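Local coordinates for protein ATP-dependent RNA helicase HrpB (PDB 6EUD) that hydrolyses ATP to ADP and phosphate and binds single-stranded RNA, as a bacterial DExH-box helicase of the DEAH/RHA group, at residues H337-K341 with E342-R346. Residues are numbered along the deposited sequence; the frame is centred on the assembly and turned at random.
Sequences HLIAK and EQAER
A340 and A344 join the loop to the first turn of helix 341-346 through the backbone: A344 N donates to A340 O at 3.1 Å. Q343 N gives the same oxygen a second, weak bond. One residue further on, E345 N reaches K341 O at 2.9 Å. A340 thus holds the N-cap position, but its methyl offers no polar cap. A water accepts from A340 N and donates to Q343 OE1, the latter link measuring 2.7 Å, and so ties the loop backbone to the Q343 side chain. With CG beside its own backbone N (chi1 -61°), Q343 passes A340, its CG 4.2 Å from A340 CB, and the extended chain carries the amide back toward I339 and the water; its OE1 also accepts a hydrogen bond from R314. The apolar part is small: I339 CD1 lies 3.7 Å from A344 CB and equally close to A344 CA, and both side chains rest on M320 of helix 317-325. The setting is the second RecA-like domain of the helicase core, where strand 333-337 of the central sheet leaves through an inverse gamma turn centred on L338 and passes directly into this short helix. On the exposed side, K341 and E345 meet obliquely. K341 CG stands anti to the backbone N (chi1 -176°) and the fully extended chain carries its methylenes past the E345 carboxylate, so that E345 OE2 sits 3.3 Å from K341 CE. The ammonium overshoots, K341 NZ being 4.4 Å from E345 OE2, which leaves the opposite charges near each other without a salt bridge. Four residues apart, R346 NH2 and E342 OE2 form a long salt bridge (3.6 Å), to be read with caution because E342 is poorly ordered and R346 touches a crystal neighbour.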
loop_
_atom_site.group_PDB
_atom_site.type_symbol
_atom_site.label_atom_id
_atom_site.label_comp_id
_atom_site.label_asym_id
_atom_site.label_seq_id
_atom_site.Cartn_x
_atom_site.Cartn_y
_atom_site.Cartn_z
ATOM N N HIS A 337 29.964 -1.698 -7.055
ATOM C CA HIS A 337 28.656 -1.110 -6.823
ATOM C C HIS A 337 28.713 0.408 -6.978
ATOM O O HIS A 337 29.506 1.070 -6.324
ATOM C CB HIS A 337 28.137 -1.524 -5.440
ATOM C CG HIS A 337 28.096 -3.021 -5.242
ATOM N ND1 HIS A 337 27.020 -3.803 -5.625
ATOM C CD2 HIS A 337 29.014 -3.881 -4.735
ATOM C CE1 HIS A 337 27.266 -5.070 -5.346
ATOM N NE2 HIS A 337 28.471 -5.145 -4.802
ATOM N N LEU A 338 27.866 0.957 -7.842
ATOM C CA LEU A 338 27.898 2.387 -8.157
ATOM C C LEU A 338 27.192 3.296 -7.132
ATOM O O LEU A 338 26.412 4.199 -7.494
ATOM C CB LEU A 338 27.295 2.609 -9.533
ATOM C CG LEU A 338 28.063 1.845 -10.606
ATOM C CD1 LEU A 338 27.533 2.223 -11.997
ATOM C CD2 LEU A 338 29.557 2.093 -10.474
ATOM N N ILE A 339 27.474 3.039 -5.858
ATOM C CA ILE A 339 27.107 3.917 -4.764
ATOM C C ILE A 339 28.251 3.941 -3.765
ATOM O O ILE A 339 29.112 3.065 -3.783
ATOM C CB ILE A 339 25.820 3.466 -4.054
ATOM C CG1 ILE A 339 26.005 2.058 -3.463
ATOM C CG2 ILE A 339 24.632 3.513 -5.010
ATOM C CD1 ILE A 339 24.772 1.544 -2.784
ATOM N N ALA A 340 28.266 4.942 -2.895
ATOM C CA ALA A 340 29.247 4.974 -1.817
ATOM C C ALA A 340 29.039 3.789 -0.885
ATOM O O ALA A 340 27.900 3.332 -0.715
ATOM C CB ALA A 340 29.138 6.262 -1.052
ATOM N N LYS A 341 30.116 3.295 -0.274
ATOM C CA LYS A 341 30.011 2.146 0.635
ATOM C C LYS A 341 29.063 2.397 1.825
ATOM O O LYS A 341 28.248 1.531 2.182
ATOM C CB LYS A 341 31.385 1.746 1.158
ATOM C CG LYS A 341 31.333 0.503 2.015
ATOM C CD LYS A 341 32.718 0.134 2.479
ATOM C CE LYS A 341 32.737 -1.191 3.214
ATOM N NZ LYS A 341 34.149 -1.572 3.511
ATOM N N GLU A 342 29.142 3.582 2.419
ATOM C CA GLU A 342 28.315 3.903 3.586
ATOM C C GLU A 342 26.810 3.938 3.241
ATOM O O GLU A 342 25.962 3.646 4.092
ATOM C CB GLU A 342 28.767 5.232 4.185
ATOM C CG GLU A 342 28.750 6.367 3.184
ATOM C CD GLU A 342 29.243 7.679 3.757
ATOM O OE1 GLU A 342 30.062 8.341 3.084
ATOM O OE2 GLU A 342 28.799 8.055 4.867
ATOM N N GLN A 343 26.478 4.280 1.997
ATOM C CA GLN A 343 25.089 4.227 1.548
ATOM C C GLN A 343 24.655 2.778 1.357
ATOM O O GLN A 343 23.507 2.427 1.625
ATOM C CB GLN A 343 24.898 5.002 0.245
ATOM C CG GLN A 343 25.235 6.473 0.376
ATOM C CD GLN A 343 25.010 7.281 -0.902
ATOM O OE1 GLN A 343 24.498 6.784 -1.902
ATOM N NE2 GLN A 343 25.410 8.545 -0.860
ATOM N N ALA A 344 25.574 1.944 0.880
ATOM C CA ALA A 344 25.297 0.524 0.748
ATOM C C ALA A 344 25.021 -0.085 2.133
ATOM O O ALA A 344 24.118 -0.909 2.281
ATOM C CB ALA A 344 26.458 -0.196 0.052
ATOM N N GLU A 345 25.768 0.367 3.141
ATOM C CA GLU A 345 25.624 -0.142 4.503
ATOM C C GLU A 345 24.314 0.275 5.158
ATOM O O GLU A 345 23.892 -0.341 6.123
ATOM C CB GLU A 345 26.802 0.317 5.360
ATOM C CG GLU A 345 28.110 -0.328 4.923
ATOM C CD GLU A 345 29.350 0.248 5.596
ATOM O OE1 GLU A 345 29.255 1.327 6.224
ATOM O OE2 GLU A 345 30.427 -0.385 5.479
ATOM N N ARG A 346 23.677 1.317 4.636
ATOM C CA ARG A 346 22.427 1.835 5.209
ATOM C C ARG A 346 21.222 1.450 4.348
ATOM O O ARG A 346 20.100 1.771 4.691
ATOM C CB ARG A 346 22.477 3.363 5.370
ATOM C CG ARG A 346 23.518 3.842 6.383
ATOM C CD ARG A 346 23.356 5.342 6.707
ATOM N NE ARG A 346 23.775 6.226 5.612
ATOM C CZ ARG A 346 24.970 6.816 5.538
ATOM N NH1 ARG A 346 25.880 6.612 6.485
ATOM N NH2 ARG A 346 25.258 7.611 4.516
HETATM O O HOH W 1 26.371 6.976 -3.798
#